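Local coordinates for lipolytic protein G-D-S-L family (Veillonella parvula DSM 2008, PDB 4RW0), which probably hydrolyses ester bonds of lipid or other acylated substrates with the serine chemistry of SGNH (GDSL) hydrolases, at residues 126-129 with 130-133; 87-90 with 91-95; 74-77 with 78-82. All coordinates share one frame; numbering follows the deposited sequence.

How the contacts relate
The three contacts follow one another along the chain in the order 3, 2, 1. Contacts 1 and 2 lie within helices 120-138 and 85-100; contact 3 spans the short helix 76-80 and both its ends. Contacts 1 and 2 have centres about 11 Å apart, and their helices pack through Val127 against Val88 and Leu131 against Leu92. Contacts 2 and 3 have centres about 12 Å apart. They meet where Val88 and Tyr87 lie on Asp78. Contacts 1 and 3 do not touch; their nearest atoms are about 5 Å apart. Contact 3 carries the GxND sequence, which in relatives lines the active site. None of the contacts includes a sodium ligand (Asp30, Ile33, Val36).

Contact 1 (126-129 with 130-133); sequences EVNE and QLKA
Glu129 and Lys132 supply the charged part of this contact, less than one turn apart on a helix. Glu129 OE1 forms a salt bridge with Lys132 NZ at 3.3 Å. The same oxygen lies 3.2 Å from Lys132 CE, so OE1 faces the CE-NZ bond from the side, where the two chains cross at a slant. Both chains fold to reach this position. Glu129 bends at its second torsion (chi2 -48°) and Lys132 at its third. Lower down, Lys132 CG lies 3.4 Å from Asn128 O, which also accepts the backbone N-H of Lys132.

The hydrogen bonding is mainly backbone, from each N-H to the carbonyl four residues earlier. Glu126 O has an additional donor. Gln130 N reaches it at 3.2 Å. The first torsion of Gln130 sets CG beside the backbone N (chi1 -65°) and sends the extended chain toward Glu126, where NE2 makes a weak bond to Glu126 O at 3.3 Å. The carboxylate of Glu126 leads away and accepts a bond from Ser85 OG.

The segments belong to helix 120-138, the crossover of the beta-alpha-beta unit that joins strand 104-108 to strand 141-143. This unit is part of the alpha/beta fold of SGNH hydrolases.

The apolar contact is on the buried side. Val127 and Leu131 lie side by side and point the same way, with Val127 CG1 3.9 Å from Leu131 CD1. Leu131 CD1 also lies 4.0 Å from Asn128 OD1. The asparagine amide is fixed at its other branch, where ND2 donates to Glu110 O. Val127 continues onto Val88 and Leu92 of helix 85-100.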
# COMPACT_ATOMS: atom_id res chain seq x y z
N GLU A 126 -6.63 -12.40 6.31
CA GLU A 126 -6.30 -13.61 5.49
C GLU A 126 -5.47 -13.22 4.29
O GLU A 126 -4.48 -13.85 3.99
CB GLU A 126 -7.58 -14.31 4.98
CG GLU A 126 -8.43 -15.06 6.01
CD GLU A 126 -9.86 -15.43 5.55
OE1 GLU A 126 -10.21 -15.36 4.35
OE2 GLU A 126 -10.67 -15.80 6.44
N VAL A 127 -5.85 -12.12 3.61
CA VAL A 127 -5.05 -11.61 2.48
C VAL A 127 -3.67 -11.31 2.97
O VAL A 127 -2.69 -11.74 2.37
CB VAL A 127 -5.70 -10.34 1.83
CG1 VAL A 127 -4.78 -9.64 0.87
CG2 VAL A 127 -6.99 -10.71 1.16
N ASN A 128 -3.55 -10.59 4.10
CA ASN A 128 -2.24 -10.14 4.50
C ASN A 128 -1.32 -11.29 4.92
O ASN A 128 -0.12 -11.26 4.65
CB ASN A 128 -2.29 -9.08 5.61
CG ASN A 128 -2.79 -7.73 5.14
OD1 ASN A 128 -2.82 -7.45 3.96
ND2 ASN A 128 -3.20 -6.89 6.10
N GLU A 129 -1.86 -12.30 5.58
CA GLU A 129 -1.05 -13.53 5.86
C GLU A 129 -0.50 -14.20 4.61
O GLU A 129 0.68 -14.57 4.54
CB GLU A 129 -1.86 -14.59 6.69
CG GLU A 129 -2.06 -14.17 8.14
CD GLU A 129 -0.76 -13.68 8.84
OE1 GLU A 129 -0.76 -12.49 9.28
OE2 GLU A 129 0.25 -14.46 8.91
N GLN A 130 -1.33 -14.30 3.60
CA GLN A 130 -0.86 -14.90 2.35
C GLN A 130 0.16 -14.05 1.64
O GLN A 130 1.09 -14.56 1.02
CB GLN A 130 -2.03 -15.22 1.45
CG GLN A 130 -2.96 -16.30 2.01
CD GLN A 130 -4.19 -16.50 1.16
OE1 GLN A 130 -4.13 -17.10 0.09
NE2 GLN A 130 -5.31 -15.99 1.62
N LEU A 131 0.04 -12.72 1.76
CA LEU A 131 1.02 -11.84 1.14
C LEU A 131 2.35 -11.98 1.83
O LEU A 131 3.42 -11.97 1.20
CB LEU A 131 0.55 -10.34 1.21
CG LEU A 131 -0.59 -9.95 0.27
CD1 LEU A 131 -1.07 -8.50 0.55
CD2 LEU A 131 -0.10 -10.08 -1.19
N LYS A 132 2.33 -12.03 3.16
CA LYS A 132 3.61 -12.18 3.87
C LYS A 132 4.30 -13.49 3.44
O LYS A 132 5.51 -13.53 3.30
CB LYS A 132 3.45 -12.21 5.38
CG LYS A 132 2.95 -10.95 5.98
CD LYS A 132 2.94 -11.04 7.49
CE LYS A 132 1.59 -10.70 8.04
NZ LYS A 132 1.72 -10.37 9.48
N ALA A 133 3.51 -14.53 3.24
CA ALA A 133 4.06 -15.85 2.84
C ALA A 133 4.64 -15.78 1.43
O ALA A 133 5.77 -16.21 1.19
CB ALA A 133 2.99 -16.90 2.92

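Contact 2 (87-90 with 91-95); sequences YVYK and TLVKA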
# COMPACT_ATOMS: atom_id res chain seq x y z
N TYR A 87 -9.87 -14.28 -4.09
CA TYR A 87 -9.91 -13.39 -5.23
C TYR A 87 -8.87 -12.23 -5.06
O TYR A 87 -8.06 -11.91 -5.97
CB TYR A 87 -11.31 -12.83 -5.46
CG TYR A 87 -11.27 -11.73 -6.48
CD1 TYR A 87 -11.13 -12.02 -7.86
CD2 TYR A 87 -11.26 -10.39 -6.10
CE1 TYR A 87 -11.04 -11.01 -8.81
CE2 TYR A 87 -11.16 -9.37 -7.03
CZ TYR A 87 -11.06 -9.67 -8.39
OH TYR A 87 -10.89 -8.64 -9.32
N VAL A 88 -8.92 -11.60 -3.87
CA VAL A 88 -8.07 -10.43 -3.59
C VAL A 88 -6.63 -10.78 -3.66
O VAL A 88 -5.84 -10.13 -4.39
CB VAL A 88 -8.49 -9.74 -2.27
CG1 VAL A 88 -7.54 -8.59 -1.96
CG2 VAL A 88 -9.87 -9.19 -2.44
N TYR A 89 -6.26 -11.89 -2.98
CA TYR A 89 -4.89 -12.35 -3.02
C TYR A 89 -4.39 -12.70 -4.42
O TYR A 89 -3.29 -12.29 -4.81
CB TYR A 89 -4.64 -13.51 -2.03
CG TYR A 89 -3.29 -14.20 -2.20
CD1 TYR A 89 -2.13 -13.61 -1.78
CD2 TYR A 89 -3.21 -15.49 -2.75
CE1 TYR A 89 -0.93 -14.20 -1.95
CE2 TYR A 89 -1.99 -16.10 -2.92
CZ TYR A 89 -0.88 -15.45 -2.53
OH TYR A 89 0.34 -16.02 -2.67
N LYS A 90 -5.18 -13.45 -5.17
CA LYS A 90 -4.78 -13.89 -6.51
C LYS A 90 -4.55 -12.71 -7.44
O LYS A 90 -3.60 -12.70 -8.26
CB LYS A 90 -5.87 -14.77 -7.16
CG LYS A 90 -5.68 -16.28 -7.09
CD LYS A 90 -4.79 -16.77 -5.93
CE LYS A 90 -5.23 -18.14 -5.38
NZ LYS A 90 -5.76 -19.08 -6.42
N THR A 91 -5.44 -11.71 -7.33
CA THR A 91 -5.35 -10.57 -8.23
C THR A 91 -4.13 -9.73 -7.84
O THR A 91 -3.44 -9.20 -8.73
CB THR A 91 -6.65 -9.82 -8.19
OG1 THR A 91 -7.74 -10.75 -8.34
CG2 THR A 91 -6.68 -8.75 -9.18
N LEU A 92 -3.85 -9.58 -6.53
CA LEU A 92 -2.62 -8.89 -6.10
C LEU A 92 -1.36 -9.56 -6.59
O LEU A 92 -0.43 -8.92 -7.08
CB LEU A 92 -2.60 -8.81 -4.58
CG LEU A 92 -3.53 -7.69 -4.02
CD1 LEU A 92 -3.63 -7.83 -2.51
CD2 LEU A 92 -2.98 -6.30 -4.38
N VAL A 93 -1.31 -10.89 -6.54
CA VAL A 93 -0.17 -11.59 -7.13
C VAL A 93 0.07 -11.27 -8.61
O VAL A 93 1.22 -11.02 -9.03
CB VAL A 93 -0.31 -13.13 -6.94
CG1 VAL A 93 0.74 -13.83 -7.74
CG2 VAL A 93 -0.21 -13.50 -5.46
N LYS A 94 -1.01 -11.18 -9.38
CA LYS A 94 -0.93 -10.76 -10.78
C LYS A 94 -0.33 -9.37 -10.92
O LYS A 94 0.59 -9.12 -11.69
CB LYS A 94 -2.32 -10.75 -11.37
CG LYS A 94 -2.65 -12.12 -11.93
CD LYS A 94 -4.16 -12.40 -12.09
CE LYS A 94 -4.93 -11.45 -12.99
NZ LYS A 94 -6.35 -11.89 -13.13
N ALA A 95 -0.77 -8.49 -10.06
CA ALA A 95 -0.17 -7.15 -10.02
C ALA A 95 1.30 -7.17 -9.70
O ALA A 95 2.09 -6.45 -10.35
CB ALA A 95 -0.95 -6.28 -9.05
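Thr91 touches Tyr87 through both its backbone and its hydroxyl. Thr91 OG1 donates to Tyr87 O at 2.7 Å. Thr91 N donates to the same oxygen, and the two donors arrive from opposite faces of the carbonyl plane. The hydroxyl reaches back because OG1 stands beside its own backbone N (chi1 -48°). It also lies over one face of the Tyr87 ring, toward the rim, with Tyr87 CE1 3.3 Å from Thr91 OG1. Arg83 makes a cation-pi contact with this ring. Cutting Tyr87 back to alanine is likely to uncover the Thr91 hydroxyl on that side and leave Arg83 without its cation-pi partner.

Leu92 comes next. Its N-H bonds to Val88 O, and its CD1 lies 4.0 Å from Val88 CG1. The two side chains run side by side in the same direction.

The Val93 side chain crosses that of Tyr89 at an angle. Its CG2 makes a CH-pi contact over one face of the ring, 3.9 Å from the Tyr89 centroid and 24° off the normal. The nearest ring atom is Tyr89 CZ, 3.6 Å from Val93 CG2, so the methyl sits toward the phenol end. Lys94 N closes the set with a backbone bond to Lys90 O at 3.2 Å.

Around the helix, Tyr87 and Val88 touch helix 76-80, Thr91 and Leu92 touch helix 48-59, and Tyr89 and Val93 touch Tyr134 of helix 120-138. Such contacts between residues four apart are those of a regular alpha-helix, here helix 85-100, the longer helix of the connection from strand 69-73 to strand 104-108, after helix 76-80.

Contact 3 (74-77 with 78-82); sequences CGTN and DILQG
Gly75 and Ile79 meet in a local contact that starts the short helix 76-80, just beyond strand 69-73, the middle strand of the parallel sheet. Gly75 is the N-cap residue. Its carbonyl oxygen accepts Ile79 N at 2.9 Å, with the donor nearly in line with the C=O bond. The phi of Gly75 is 127°, where a side chain would collide with the preceding carbonyl oxygen, so glycine suits the place.

The next bonds continue the turn. Leu80 N donates to Thr76 O at 2.8 Å. Gln81 N donates to Asn77 O at 3.0 Å, with a more bent N-H angle of 137°. After this the helix ends. Gly82 has positive phi and closes a Schellman motif; its N-H returns to Ile79 O.

Side chains add little across the segments. Thr76 and Leu80 lie side by side and point the same way, with Thr76 CG2 3.9 Å from Leu80 CD1. Asp78 CB lies 3.4 Å from Gly75 O. The Asp78 carboxylate swings back past the cap, and its OD1 comes to 3.8 Å from Gly75 CA. CG stands beside the backbone N of Asp78 (chi1 -64°), which turns the group toward the start of the helix.

Two polar side chains are tied to neighbouring backbone. Asp78 OD1 accepts Val48 N, and Asn77 ND2 donates to Cys46 O. The backbone N-H of Thr76, in the first turn, donates to Glu110 OE1, while the Thr76 side chain touches Asp11 of the GDS sequence.

Residues 75-78 read Gly-Thr-Asn-Asp, the GxND block of SGNH hydrolases. In relatives the asparagine of this block gives its side-chain amide to the oxyanion hole, and Asn77 is probably placed for that role.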
# COMPACT_ATOMS: atom_id res chain seq x y z
N CYS A 74 -3.46 -2.71 -2.27
CA CYS A 74 -4.85 -2.51 -2.66
C CYS A 74 -5.74 -3.64 -2.11
O CYS A 74 -5.26 -4.60 -1.55
CB CYS A 74 -4.94 -2.48 -4.20
SG CYS A 74 -6.26 -1.44 -4.85
N GLY A 75 -7.04 -3.51 -2.26
CA GLY A 75 -7.97 -4.60 -1.95
C GLY A 75 -9.06 -4.25 -1.02
O GLY A 75 -10.12 -4.88 -1.04
N THR A 76 -8.87 -3.19 -0.22
CA THR A 76 -9.97 -2.72 0.62
C THR A 76 -11.29 -2.55 -0.07
O THR A 76 -12.35 -2.98 0.45
CB THR A 76 -9.58 -1.37 1.31
OG1 THR A 76 -8.49 -1.64 2.18
CG2 THR A 76 -10.76 -0.70 2.06
N ASN A 77 -11.30 -1.88 -1.23
CA ASN A 77 -12.59 -1.70 -1.92
C ASN A 77 -13.25 -3.01 -2.35
O ASN A 77 -14.48 -3.14 -2.32
CB ASN A 77 -12.45 -0.72 -3.07
CG ASN A 77 -12.22 0.72 -2.53
OD1 ASN A 77 -12.95 1.20 -1.62
ND2 ASN A 77 -11.17 1.40 -3.04
N ASP A 78 -12.43 -3.96 -2.71
CA ASP A 78 -12.92 -5.29 -3.11
C ASP A 78 -13.53 -5.99 -1.90
O ASP A 78 -14.63 -6.52 -2.01
CB ASP A 78 -11.80 -6.13 -3.66
CG ASP A 78 -11.21 -5.54 -4.96
OD1 ASP A 78 -10.29 -4.66 -4.92
OD2 ASP A 78 -11.69 -5.94 -6.02
N ILE A 79 -12.85 -5.92 -0.76
CA ILE A 79 -13.35 -6.54 0.45
C ILE A 79 -14.63 -5.88 0.90
O ILE A 79 -15.63 -6.56 1.26
CB ILE A 79 -12.28 -6.58 1.50
CG1 ILE A 79 -11.16 -7.47 1.02
CG2 ILE A 79 -12.81 -7.05 2.85
CD1 ILE A 79 -9.91 -7.36 1.89
N LEU A 80 -14.69 -4.55 0.82
CA LEU A 80 -15.93 -3.88 1.18
C LEU A 80 -17.09 -4.26 0.25
O LEU A 80 -18.22 -4.22 0.63
CB LEU A 80 -15.80 -2.38 1.15
CG LEU A 80 -14.94 -1.81 2.27
CD1 LEU A 80 -14.66 -0.35 1.94
CD2 LEU A 80 -15.62 -1.93 3.62
N GLN A 81 -16.80 -4.59 -0.98
CA GLN A 81 -17.84 -4.99 -1.91
C GLN A 81 -18.14 -6.48 -1.88
O GLN A 81 -18.92 -6.93 -2.64
CB GLN A 81 -17.44 -4.56 -3.32
CG GLN A 81 -17.68 -3.07 -3.48
CD GLN A 81 -17.05 -2.50 -4.72
OE1 GLN A 81 -16.37 -3.20 -5.48
NE2 GLN A 81 -17.26 -1.20 -4.93
N GLY A 82 -17.49 -7.24 -1.02
CA GLY A 82 -17.89 -8.61 -0.84
C GLY A 82 -16.97 -9.64 -1.41
O GLY A 82 -17.25 -10.80 -1.22